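Local coordinates for transcription inhibitor protein Gfh1 (Thermus thermophilus, PDB 2F23) that inhibits the catalytic activities of RNA polymerase by partly occluding its substrate-binding site, which keeps nucleoside triphosphates from binding, at residues A[99-104]-A[113-118]; A[89-94]-A[149-154]; A[105-110]-A[120-125]; A[4-9]-A[132-137]. One frame throughout, in Å; residues are numbered along the deposited sequence.

Contact 1: residues A[99-104]-A[113-118]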
loop_
_atom_site.group_PDB
_atom_site.type_symbol
_atom_site.label_atom_id
_atom_site.label_comp_id
_atom_site.label_asym_id
_atom_site.label_seq_id
_atom_site.Cartn_x
_atom_site.Cartn_y
_atom_site.Cartn_z
ATOM N N ARG A 99 -7.571 3.029 -6.756
ATOM C CA ARG A 99 -8.054 4.207 -6.055
ATOM C C ARG A 99 -9.344 3.888 -5.317
ATOM O O ARG A 99 -10.224 3.208 -5.844
ATOM C CB ARG A 99 -8.261 5.355 -7.043
ATOM C CG ARG A 99 -6.971 5.774 -7.729
ATOM C CD ARG A 99 -7.188 6.873 -8.748
ATOM N NE ARG A 99 -5.937 7.238 -9.412
ATOM C CZ ARG A 99 -5.839 8.144 -10.379
ATOM N NH1 ARG A 99 -6.922 8.784 -10.802
ATOM N NH2 ARG A 99 -4.660 8.414 -10.924
ATOM N N LEU A 100 -9.437 4.377 -4.085
ATOM C CA LEU A 100 -10.591 4.149 -3.229
ATOM C C LEU A 100 -10.839 5.397 -2.397
ATOM O O LEU A 100 -9.895 6.067 -1.997
ATOM C CB LEU A 100 -10.304 2.975 -2.287
ATOM C CG LEU A 100 -11.251 2.769 -1.101
ATOM C CD1 LEU A 100 -12.595 2.287 -1.609
ATOM C CD2 LEU A 100 -10.656 1.761 -0.134
ATOM N N SER A 101 -12.100 5.722 -2.148
ATOM C CA SER A 101 -12.401 6.879 -1.319
ATOM C C SER A 101 -13.288 6.428 -0.168
ATOM O O SER A 101 -14.059 5.472 -0.289
ATOM C CB SER A 101 -13.091 7.985 -2.127
ATOM O OG SER A 101 -14.338 7.553 -2.629
ATOM N N VAL A 102 -13.156 7.107 0.961
ATOM C CA VAL A 102 -13.935 6.773 2.143
ATOM C C VAL A 102 -14.276 8.042 2.896
ATOM O O VAL A 102 -13.658 9.084 2.691
ATOM C CB VAL A 102 -13.138 5.864 3.108
ATOM C CG1 VAL A 102 -12.720 4.590 2.407
ATOM C CG2 VAL A 102 -11.917 6.610 3.638
ATOM N N GLN A 103 -15.282 7.957 3.753
ATOM C CA GLN A 103 -15.640 9.090 4.581
ATOM C C GLN A 103 -15.720 8.568 6.000
ATOM O O GLN A 103 -16.403 7.578 6.266
ATOM C CB GLN A 103 -16.985 9.708 4.185
ATOM C CG GLN A 103 -17.373 10.847 5.119
ATOM C CD GLN A 103 -18.653 11.554 4.726
ATOM O OE1 GLN A 103 -19.664 10.918 4.427
ATOM N NE2 GLN A 103 -18.620 12.886 4.744
ATOM N N VAL A 104 -14.998 9.215 6.906
ATOM C CA VAL A 104 -15.016 8.813 8.303
ATOM C C VAL A 104 -16.307 9.358 8.908
ATOM O O VAL A 104 -16.586 10.553 8.820
ATOM C CB VAL A 104 -13.795 9.380 9.069
ATOM C CG1 VAL A 104 -13.896 9.026 10.536
ATOM C CG2 VAL A 104 -12.500 8.806 8.488
ATOM N N LEU A 113 -20.955 -0.273 1.868
ATOM C CA LEU A 113 -21.398 -0.470 0.494
ATOM C C LEU A 113 -21.483 0.830 -0.296
ATOM O O LEU A 113 -21.606 0.807 -1.520
ATOM C CB LEU A 113 -22.751 -1.181 0.478
ATOM C CG LEU A 113 -22.743 -2.601 1.046
ATOM C CD1 LEU A 113 -24.158 -3.150 1.065
ATOM C CD2 LEU A 113 -21.826 -3.486 0.209
ATOM N N ASP A 114 -21.423 1.960 0.402
ATOM C CA ASP A 114 -21.486 3.256 -0.263
ATOM C C ASP A 114 -20.143 3.641 -0.863
ATOM O O ASP A 114 -19.112 3.039 -0.561
ATOM C CB ASP A 114 -21.896 4.363 0.718
ATOM C CG ASP A 114 -23.310 4.206 1.232
ATOM O OD1 ASP A 114 -24.161 3.662 0.499
ATOM O OD2 ASP A 114 -23.574 4.651 2.369
ATOM N N THR A 115 -20.173 4.654 -1.724
ATOM C CA THR A 115 -18.971 5.190 -2.349
ATOM C C THR A 115 -19.110 6.706 -2.287
ATOM O O THR A 115 -20.002 7.277 -2.909
ATOM C CB THR A 115 -18.832 4.778 -3.829
ATOM O OG1 THR A 115 -18.730 3.354 -3.924
ATOM C CG2 THR A 115 -17.580 5.405 -4.435
ATOM N N PRO A 116 -18.250 7.373 -1.505
ATOM C CA PRO A 116 -17.186 6.764 -0.699
ATOM C C PRO A 116 -17.718 5.850 0.402
ATOM O O PRO A 116 -18.841 6.030 0.878
ATOM C CB PRO A 116 -16.443 7.974 -0.140
ATOM C CG PRO A 116 -17.508 9.018 -0.051
ATOM C CD PRO A 116 -18.243 8.839 -1.356
ATOM N N MET A 117 -16.916 4.864 0.793
ATOM C CA MET A 117 -17.322 3.947 1.852
ATOM C C MET A 117 -17.439 4.747 3.144
ATOM O O MET A 117 -16.508 5.460 3.510
ATOM C CB MET A 117 -16.275 2.841 2.068
ATOM C CG MET A 117 -16.133 1.803 0.961
ATOM S SD MET A 117 -15.518 0.195 1.597
ATOM C CE MET A 117 -14.485 0.701 2.902
ATOM N N LYS A 118 -18.577 4.644 3.826
ATOM C CA LYS A 118 -18.753 5.344 5.093
ATOM C C LYS A 118 -18.207 4.413 6.167
ATOM O O LYS A 118 -18.811 3.391 6.494
ATOM C CB LYS A 118 -20.227 5.656 5.351
ATOM C CG LYS A 118 -20.793 6.719 4.421
ATOM C CD LYS A 118 -22.162 7.189 4.884
ATOM C CE LYS A 118 -22.716 8.261 3.960
ATOM N NZ LYS A 118 -22.995 7.716 2.601
#

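Contact 2: residues A[89-94]-A[149-154]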
loop_
_atom_site.group_PDB
_atom_site.type_symbol
_atom_site.label_atom_id
_atom_site.label_comp_id
_atom_site.label_asym_id
_atom_site.label_seq_id
_atom_site.Cartn_x
_atom_site.Cartn_y
_atom_site.Cartn_z
ATOM N N VAL A 89 -11.835 10.990 2.344
ATOM C CA VAL A 89 -10.443 10.739 2.021
ATOM C C VAL A 89 -10.261 9.926 0.750
ATOM O O VAL A 89 -10.891 8.882 0.573
ATOM C CB VAL A 89 -9.773 9.977 3.189
ATOM C CG1 VAL A 89 -8.261 9.944 3.017
ATOM C CG2 VAL A 89 -10.157 10.622 4.507
ATOM N N GLU A 90 -9.397 10.419 -0.130
ATOM C CA GLU A 90 -9.076 9.724 -1.370
ATOM C C GLU A 90 -7.771 8.986 -1.099
ATOM O O GLU A 90 -6.802 9.585 -0.632
ATOM C CB GLU A 90 -8.901 10.721 -2.513
ATOM C CG GLU A 90 -10.193 11.410 -2.910
ATOM C CD GLU A 90 -9.995 12.440 -3.998
ATOM O OE1 GLU A 90 -9.322 12.122 -5.002
ATOM O OE2 GLU A 90 -10.520 13.564 -3.850
ATOM N N LEU A 91 -7.767 7.688 -1.385
ATOM C CA LEU A 91 -6.616 6.821 -1.146
ATOM C C LEU A 91 -6.155 6.141 -2.427
ATOM O O LEU A 91 -6.938 5.944 -3.353
ATOM C CB LEU A 91 -6.998 5.730 -0.146
ATOM C CG LEU A 91 -7.586 6.167 1.199
ATOM C CD1 LEU A 91 -8.239 4.973 1.878
ATOM C CD2 LEU A 91 -6.492 6.764 2.062
ATOM N N GLU A 92 -4.878 5.778 -2.473
ATOM C CA GLU A 92 -4.334 5.089 -3.635
ATOM C C GLU A 92 -3.327 4.041 -3.193
ATOM O O GLU A 92 -2.374 4.344 -2.478
ATOM C CB GLU A 92 -3.651 6.067 -4.594
ATOM C CG GLU A 92 -3.017 5.372 -5.800
ATOM C CD GLU A 92 -2.212 6.314 -6.666
ATOM O OE1 GLU A 92 -2.819 7.110 -7.414
ATOM O OE2 GLU A 92 -0.965 6.264 -6.589
ATOM N N ASP A 93 -3.553 2.806 -3.626
ATOM C CA ASP A 93 -2.677 1.689 -3.308
ATOM C C ASP A 93 -1.380 1.921 -4.092
ATOM O O ASP A 93 -1.392 1.977 -5.321
ATOM C CB ASP A 93 -3.341 0.381 -3.752
ATOM C CG ASP A 93 -2.570 -0.846 -3.316
ATOM O OD1 ASP A 93 -1.327 -0.829 -3.410
ATOM O OD2 ASP A 93 -3.211 -1.835 -2.891
ATOM N N PRO A 94 -0.250 2.075 -3.389
ATOM C CA PRO A 94 1.033 2.310 -4.057
ATOM C C PRO A 94 1.552 1.157 -4.905
ATOM O O PRO A 94 2.378 1.363 -5.795
ATOM C CB PRO A 94 1.970 2.650 -2.897
ATOM C CG PRO A 94 1.390 1.890 -1.756
ATOM C CD PRO A 94 -0.094 2.109 -1.925
ATOM N N PHE A 149 -2.326 1.917 1.641
ATOM C CA PHE A 149 -2.796 3.065 0.872
ATOM C C PHE A 149 -2.066 4.350 1.205
ATOM O O PHE A 149 -1.684 4.586 2.347
ATOM C CB PHE A 149 -4.283 3.334 1.123
ATOM C CG PHE A 149 -5.199 2.279 0.591
ATOM C CD1 PHE A 149 -5.653 1.257 1.419
ATOM C CD2 PHE A 149 -5.622 2.313 -0.731
ATOM C CE1 PHE A 149 -6.519 0.282 0.934
ATOM C CE2 PHE A 149 -6.489 1.341 -1.226
ATOM C CZ PHE A 149 -6.936 0.324 -0.390
ATOM N N ARG A 150 -1.896 5.186 0.190
ATOM C CA ARG A 150 -1.275 6.492 0.364
ATOM C C ARG A 150 -2.446 7.465 0.369
ATOM O O ARG A 150 -3.368 7.325 -0.434
ATOM C CB ARG A 150 -0.349 6.807 -0.811
ATOM C CG ARG A 150 0.245 8.207 -0.791
ATOM C CD ARG A 150 1.285 8.355 -1.891
ATOM N NE ARG A 150 0.698 8.188 -3.215
ATOM C CZ ARG A 150 0.180 9.178 -3.934
ATOM N NH1 ARG A 150 0.176 10.415 -3.458
ATOM N NH2 ARG A 150 -0.333 8.929 -5.131
ATOM N N VAL A 151 -2.428 8.425 1.287
ATOM C CA VAL A 151 -3.494 9.421 1.361
ATOM C C VAL A 151 -3.226 10.455 0.275
ATOM O O VAL A 151 -2.213 11.145 0.302
ATOM C CB VAL A 151 -3.515 10.115 2.738
ATOM C CG1 VAL A 151 -4.623 11.157 2.781
ATOM C CG2 VAL A 151 -3.719 9.076 3.832
ATOM N N VAL A 152 -4.143 10.554 -0.685
ATOM C CA VAL A 152 -3.986 11.479 -1.801
ATOM C C VAL A 152 -4.681 12.822 -1.612
ATOM O O VAL A 152 -4.162 13.861 -2.035
ATOM C CB VAL A 152 -4.497 10.825 -3.104
ATOM C CG1 VAL A 152 -4.436 11.812 -4.260
ATOM C CG2 VAL A 152 -3.653 9.598 -3.415
ATOM N N ALA A 153 -5.847 12.802 -0.976
ATOM C CA ALA A 153 -6.609 14.022 -0.751
ATOM C C ALA A 153 -7.535 13.880 0.449
ATOM O O ALA A 153 -7.974 12.778 0.780
ATOM C CB ALA A 153 -7.430 14.357 -2.000
ATOM N N ILE A 154 -7.820 15.006 1.097
ATOM C CA ILE A 154 -8.716 15.048 2.250
ATOM C C ILE A 154 -9.575 16.294 2.092
ATOM O O ILE A 154 -9.049 17.386 1.878
ATOM C CB ILE A 154 -7.942 15.177 3.584
ATOM C CG1 ILE A 154 -7.002 13.986 3.764
ATOM C CG2 ILE A 154 -8.932 15.269 4.755
ATOM C CD1 ILE A 154 -6.014 14.173 4.897
HETATM O O HOH W 1 -0.054 5.454 -4.052
#

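Contact 3: residues A[105-110]-A[120-125]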
loop_
_atom_site.group_PDB
_atom_site.type_symbol
_atom_site.label_atom_id
_atom_site.label_comp_id
_atom_site.label_asym_id
_atom_site.label_seq_id
_atom_site.Cartn_x
_atom_site.Cartn_y
_atom_site.Cartn_z
ATOM N N VAL A 105 -17.103 8.476 9.504
ATOM C CA VAL A 105 -18.368 8.892 10.098
ATOM C C VAL A 105 -18.567 8.255 11.464
ATOM O O VAL A 105 -17.773 7.418 11.891
ATOM C CB VAL A 105 -19.558 8.492 9.195
ATOM C CG1 VAL A 105 -19.444 9.190 7.840
ATOM C CG2 VAL A 105 -19.578 6.978 8.998
ATOM N N SER A 106 -19.624 8.657 12.159
ATOM C CA SER A 106 -19.904 8.068 13.460
ATOM C C SER A 106 -20.348 6.627 13.245
ATOM O O SER A 106 -20.855 6.275 12.179
ATOM C CB SER A 106 -20.994 8.857 14.187
ATOM O OG SER A 106 -20.503 10.125 14.584
ATOM N N PRO A 107 -20.154 5.766 14.252
ATOM C CA PRO A 107 -20.535 4.355 14.160
ATOM C C PRO A 107 -21.927 4.101 13.586
ATOM O O PRO A 107 -22.103 3.215 12.753
ATOM C CB PRO A 107 -20.400 3.876 15.601
ATOM C CG PRO A 107 -19.219 4.656 16.078
ATOM C CD PRO A 107 -19.520 6.049 15.555
ATOM N N ALA A 108 -22.902 4.889 14.025
ATOM C CA ALA A 108 -24.280 4.738 13.574
ATOM C C ALA A 108 -24.506 5.060 12.098
ATOM O O ALA A 108 -25.538 4.701 11.535
ATOM C CB ALA A 108 -25.195 5.598 14.433
ATOM N N GLU A 109 -23.542 5.726 11.472
ATOM C CA GLU A 109 -23.661 6.102 10.064
ATOM C C GLU A 109 -22.861 5.215 9.109
ATOM O O GLU A 109 -22.906 5.403 7.892
ATOM C CB GLU A 109 -23.222 7.558 9.880
ATOM C CG GLU A 109 -24.173 8.583 10.475
ATOM C CD GLU A 109 -23.545 9.960 10.586
ATOM O OE1 GLU A 109 -22.711 10.161 11.492
ATOM O OE2 GLU A 109 -23.878 10.841 9.765
ATOM N N ALA A 110 -22.138 4.243 9.652
ATOM C CA ALA A 110 -21.320 3.361 8.823
ATOM C C ALA A 110 -22.094 2.581 7.758
ATOM O O ALA A 110 -23.204 2.101 8.004
ATOM C CB ALA A 110 -20.546 2.392 9.710
ATOM N N SER A 120 -16.844 3.738 10.054
ATOM C CA SER A 120 -16.992 4.175 11.436
ATOM C C SER A 120 -15.646 4.601 12.004
ATOM O O SER A 120 -14.645 3.915 11.807
ATOM C CB SER A 120 -17.561 3.034 12.280
ATOM O OG SER A 120 -17.442 3.313 13.666
ATOM N N ASP A 121 -15.620 5.732 12.706
ATOM C CA ASP A 121 -14.375 6.203 13.289
ATOM C C ASP A 121 -13.898 5.298 14.424
ATOM O O ASP A 121 -12.768 5.422 14.881
ATOM C CB ASP A 121 -14.506 7.661 13.772
ATOM C CG ASP A 121 -15.552 7.845 14.860
ATOM O OD1 ASP A 121 -15.701 8.999 15.320
ATOM O OD2 ASP A 121 -16.223 6.871 15.255
ATOM N N ALA A 122 -14.753 4.371 14.851
ATOM C CA ALA A 122 -14.407 3.443 15.926
ATOM C C ALA A 122 -13.904 2.097 15.394
ATOM O O ALA A 122 -13.427 1.251 16.159
ATOM C CB ALA A 122 -15.613 3.226 16.830
ATOM N N SER A 123 -14.017 1.895 14.083
ATOM C CA SER A 123 -13.569 0.651 13.467
ATOM C C SER A 123 -12.052 0.670 13.305
ATOM O O SER A 123 -11.427 1.723 13.386
ATOM C CB SER A 123 -14.211 0.485 12.090
ATOM O OG SER A 123 -13.669 1.418 11.166
ATOM N N PRO A 124 -11.438 -0.501 13.078
ATOM C CA PRO A 124 -9.984 -0.532 12.911
ATOM C C PRO A 124 -9.507 0.403 11.797
ATOM O O PRO A 124 -8.501 1.087 11.944
ATOM C CB PRO A 124 -9.708 -2.000 12.601
ATOM C CG PRO A 124 -10.746 -2.696 13.436
ATOM C CD PRO A 124 -11.987 -1.868 13.161
ATOM N N MET A 125 -10.236 0.431 10.685
ATOM C CA MET A 125 -9.859 1.293 9.566
ATOM C C MET A 125 -10.044 2.758 9.951
ATOM O O MET A 125 -9.179 3.593 9.686
ATOM C CB MET A 125 -10.710 0.970 8.334
ATOM C CG MET A 125 -10.186 1.546 7.024
ATOM S SD MET A 125 -11.199 1.086 5.573
ATOM C CE MET A 125 -11.948 -0.389 6.101
HETATM O O HOH W 2 -18.235 9.486 16.520
#

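Contact 4: residues A[4-9]-A[132-137]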
loop_
_atom_site.group_PDB
_atom_site.type_symbol
_atom_site.label_atom_id
_atom_site.label_comp_id
_atom_site.label_asym_id
_atom_site.label_seq_id
_atom_site.Cartn_x
_atom_site.Cartn_y
_atom_site.Cartn_z
ATOM N N GLU A 4 1.192 13.264 -10.244
ATOM C CA GLU A 4 2.104 13.708 -9.191
ATOM C C GLU A 4 1.995 12.829 -7.947
ATOM O O GLU A 4 0.931 12.283 -7.655
ATOM C CB GLU A 4 1.802 15.162 -8.819
ATOM C CG GLU A 4 0.354 15.407 -8.419
ATOM C CD GLU A 4 0.082 16.851 -8.043
ATOM O OE1 GLU A 4 0.369 17.746 -8.865
ATOM O OE2 GLU A 4 -0.423 17.090 -6.926
ATOM N N VAL A 5 3.100 12.700 -7.216
ATOM C CA VAL A 5 3.123 11.883 -6.004
ATOM C C VAL A 5 3.608 12.682 -4.804
ATOM O O VAL A 5 4.742 13.153 -4.778
ATOM C CB VAL A 5 4.048 10.658 -6.168
ATOM C CG1 VAL A 5 4.029 9.812 -4.902
ATOM C CG2 VAL A 5 3.611 9.837 -7.364
ATOM N N LYS A 6 2.742 12.827 -3.810
ATOM C CA LYS A 6 3.087 13.561 -2.603
ATOM C C LYS A 6 3.216 12.580 -1.449
ATOM O O LYS A 6 2.383 11.685 -1.294
ATOM C CB LYS A 6 1.998 14.585 -2.273
ATOM C CG LYS A 6 1.859 15.702 -3.290
ATOM C CD LYS A 6 0.701 16.620 -2.939
ATOM C CE LYS A 6 -0.628 16.106 -3.485
ATOM N NZ LYS A 6 -1.011 14.759 -2.979
ATOM N N LEU A 7 4.274 12.736 -0.658
ATOM C CA LEU A 7 4.508 11.877 0.500
ATOM C C LEU A 7 4.964 12.713 1.681
ATOM O O LEU A 7 5.627 13.734 1.505
ATOM C CB LEU A 7 5.605 10.847 0.207
ATOM C CG LEU A 7 5.281 9.647 -0.681
ATOM C CD1 LEU A 7 6.556 8.861 -0.966
ATOM C CD2 LEU A 7 4.267 8.761 0.021
ATOM N N THR A 8 4.595 12.296 2.884
ATOM C CA THR A 8 5.070 12.990 4.071
ATOM C C THR A 8 6.391 12.285 4.367
ATOM O O THR A 8 6.709 11.269 3.748
ATOM C CB THR A 8 4.145 12.785 5.281
ATOM O OG1 THR A 8 3.934 11.382 5.477
ATOM C CG2 THR A 8 2.805 13.477 5.072
ATOM N N LYS A 9 7.161 12.810 5.310
ATOM C CA LYS A 9 8.417 12.166 5.655
ATOM C C LYS A 9 8.133 10.749 6.142
ATOM O O LYS A 9 8.866 9.817 5.822
ATOM C CB LYS A 9 9.148 12.972 6.731
ATOM C CG LYS A 9 9.532 14.370 6.267
ATOM C CD LYS A 9 10.320 15.138 7.316
ATOM C CE LYS A 9 11.699 14.539 7.537
ATOM N NZ LYS A 9 12.530 15.401 8.424
ATOM N N HIS A 132 -4.352 11.574 10.322
ATOM C CA HIS A 132 -3.365 11.507 9.255
ATOM C C HIS A 132 -3.576 12.563 8.187
ATOM O O HIS A 132 -4.647 13.164 8.097
ATOM C CB HIS A 132 -3.335 10.101 8.668
ATOM C CG HIS A 132 -2.715 9.102 9.591
ATOM N ND1 HIS A 132 -1.371 9.116 9.899
ATOM C CD2 HIS A 132 -3.261 8.110 10.334
ATOM C CE1 HIS A 132 -1.117 8.177 10.794
ATOM N NE2 HIS A 132 -2.246 7.554 11.076
ATOM N N ARG A 133 -2.537 12.787 7.391
ATOM C CA ARG A 133 -2.566 13.819 6.361
ATOM C C ARG A 133 -2.208 13.304 4.980
ATOM O O ARG A 133 -1.786 12.163 4.820
ATOM C CB ARG A 133 -1.587 14.932 6.746
ATOM C CG ARG A 133 -1.927 15.615 8.060
ATOM C CD ARG A 133 -0.833 16.583 8.483
ATOM N NE ARG A 133 -1.165 17.245 9.744
ATOM C CZ ARG A 133 -1.920 18.334 9.847
ATOM N NH1 ARG A 133 -2.429 18.906 8.764
ATOM N NH2 ARG A 133 -2.168 18.851 11.043
ATOM N N VAL A 134 -2.390 14.161 3.978
ATOM C CA VAL A 134 -2.048 13.810 2.607
ATOM C C VAL A 134 -0.565 13.463 2.575
ATOM O O VAL A 134 0.266 14.184 3.130
ATOM C CB VAL A 134 -2.324 14.999 1.657
ATOM C CG1 VAL A 134 -1.759 14.722 0.275
ATOM C CG2 VAL A 134 -3.828 15.239 1.568
ATOM N N GLY A 135 -0.236 12.341 1.947
ATOM C CA GLY A 135 1.156 11.942 1.868
ATOM C C GLY A 135 1.486 10.802 2.811
ATOM O O GLY A 135 2.505 10.132 2.638
ATOM N N ASP A 136 0.646 10.583 3.820
ATOM C CA ASP A 136 0.887 9.488 4.752
ATOM C C ASP A 136 0.571 8.159 4.072
ATOM O O ASP A 136 -0.260 8.093 3.162
ATOM C CB ASP A 136 0.026 9.623 6.020
ATOM C CG ASP A 136 0.579 10.639 7.005
ATOM O OD1 ASP A 136 1.811 10.849 7.023
ATOM O OD2 ASP A 136 -0.214 11.210 7.781
ATOM N N VAL A 137 1.239 7.100 4.525
ATOM C CA VAL A 137 1.044 5.760 3.987
ATOM C C VAL A 137 0.567 4.887 5.144
ATOM O O VAL A 137 1.216 4.810 6.184
ATOM C CB VAL A 137 2.356 5.226 3.391
ATOM C CG1 VAL A 137 2.195 3.779 2.954
ATOM C CG2 VAL A 137 2.744 6.084 2.201
#

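Contact 1: residues A[99-104]-A[113-118]
Val102 and Met117 pair as neighbours in parallel strands at one margin of the mixed beta sheet in the FKBP-like C-terminal domain of this GreA/GreB relative. Strand 117-120 is outermost within the chain, and strand 99-105 separates it from strand 88-92. Two backbone bonds set the parallel pairing: Met117 N donates to Ser101 O (3.1 Å), and Gln103 N donates to Met117 O over 2.8 Å with the hydrogen nearly in line (163°). Met117 thus spends its N-H and its carbonyl on Ser101 and Gln103, the residues on either side of Val102. Around these bonds, Val102 CA comes within 3.2 Å of Met117 O in a CA-H...O contact, and Gln103 O receives a similar one from Lys118 CA.

The side chains sort by face. On the buried one, Val102 CG1 lies anti to its carbonyl carbon and meets Met117 CB at 4.0 Å. Leu100 CD1 adds a looser touch on Met117 CG, and the Met117 side chain also packs on Pro143. On the other face Gln103 and Lys118 run alongside each other in the same direction. The amide NE2 of Gln103 is held by Gly86 O, while Lys118 bends at its last torsion (chi4 66°) to bring NZ to Asp114 OD2, which it meets from above the carboxylate plane in a 3.1 Å salt bridge.

Just before the strand begins, the Thr115-Pro116 peptide is cis, and the proline ring leans on the neighbouring strand: its CB sits 3.3 Å from Ser101 OG.

Contact 2: residues A[89-94]-A[149-154]
Glu90 faces both Val152 and Ala153, a classic beta bulge in the antiparallel pairing of strands 88-92 and 145-155. Among the backbone bonds, Glu90 O takes Val152 N at 2.8 Å and a weak bond from Ala153 N at 3.4 Å, while Glu90 N donates to Ala153 O. Past the bulge the register has shifted by one, and Glu92 and Arg150 exchange N-H and carbonyl as a hydrogen-bonded pair.

The charged interaction lies on the face that carries those two side chains. Arg150 bends at chi3 (62°) so that NH2 meets Glu92 OE2 at 3.1 Å. The oxygen lies at the guanidinium edge, but the nitrogen approaches from above the carboxylate plane. A water donates to Glu92 OE2 and Glu92 O and accepts from Arg150 NE, and Val152 CG2 sits over one guanidinium face, toward its rim.

Apolar contacts gather on the face of Val89, Leu91 and Val151: Leu91 CD2 rests on Val151 CG2, and Val89 CG1 on Val151 CG1 (3.8 Å). Toward the end of strand 88-92, Leu91 CB meets Phe149 CD2 obliquely (3.7 Å).

Strand 99-105 flanks Val89 and Leu91, strand 137-142 supplies Leu138 and Leu140 beside Val151 and Phe149, and strand 5-7 lays Val5 and Leu7 against Arg150.

Contact 3: residues A[105-110]-A[120-125]
The puckered ring of Pro107 turns one face to residues 120-122. Ser120 OG stands nearly over the middle of that face, 3.3 Å from Pro107 CG. On the same side but beyond the rim, Asp121 OD2 approaches Pro107 CD at 3.4 Å, and Ala122 CB lies beyond Pro107 CG at 4.0 Å. The Asp121 carboxylate, truly flat, has Val105 O over one face as a packing neighbour, 3.7 Å from Asp121 CG. A water donates to Asp121 OD1 at 2.8 Å and links it to Ser106 OG.

Asp121 reaches this position with CG set between its backbone N and carbonyl carbon (chi1 62°), which folds the carboxylate back toward Val105. The backbone of the same residue makes the direct bond between the segments: Asp121 N donates to Val105 O at 2.9 Å. Ser120 CA adds a CA-H...O contact to that carbonyl.

Here the parallel pairing of strands 99-105 and 117-120 in the FKBP-like domain runs out, Val105 and Ser120 forming its last bridge. The first strand passes into the 3-10 segment 107-109; the second enters a type I turn, Ser120 to Ser123, leading to helix 124-129. Ser120 OG accepts from Ala122 N in an ST turn, so the oxygen over the proline is fixed by its own loop. Ser120 O accepts from both Ser123 N and Ser123 OG, and Ser123, the N-cap, also takes Gly126 N on its hydroxyl.

Contact 4: residues A[4-9]-A[132-137]
Thr8 holds OG1 between its backbone N and carbonyl carbon (chi1 53°), and Asp136 swings CG to the side anti to its carbonyl carbon (chi1 -79°); together these torsions bring hydroxyl and carboxylate to a 2.7 Å hydrogen bond, Thr8 OG1 donating to Asp136 OD1 on its anti side. The same Thr8 rotation lays CG2 against Val134 O at 3.3 Å.

The Asp136 carboxylate also ties its own loop together. Its OD2 accepts from Arg133 N at 2.8 Å and from His132 ND1 at 3.2 Å, the two donors arriving from opposite faces of the carboxylate. Asp136 OD2 lies in the plane of the imidazole ring, at its edge.

Residues 133-136 form a type II turn with Gly135 at its third position, where phi is positive (105°). The bare alpha carbon lets strand 5-7 come close: Gly135 CA makes a CA-H...O contact with Lys6 O, and Thr8 N donates to Gly135 O at 3.0 Å from well above the carbonyl plane. Beside this, Leu7 CD2 packs on Val137 CG2 at 3.8 Å.

The contact joins the N-terminal coiled-coil part to the C-terminal domain, right where helix 9-37 starts. Thr8 OG1 is the helix N-cap, accepting from Gly11 N while giving its proton to Asp136. Three donors on one carboxylate would probably favour its charged form. Bonded at once to the cap residue of helix 9-37, to the loop backbone and to the imidazole, that carboxylate couples the start of the helix to the turn.

In the fold
Contacts 1 and 2 lie in one mixed sheet and share a border: Val102 and Leu100 bond to Val89 and Leu91. Contact 2 is the buried one, with apolar side chains on one face and a salt bridge on the other; contact 1, nearer the margin, is partly buried and has fewer backbone bonds. Contact 3 extends the strand pair of contact 1 out to the surface, where a last strand bond gives way to turns, serines and a water. Only contact 4 has a segment in the N-terminal part, though Arg150 of contact 2 touches the same strand; it rests on a threonine-aspartate bond and a backbone bond to a glycine turn. Val151 of contact 2 bonds Gly135 and Asp136, seating this junction on the sheet.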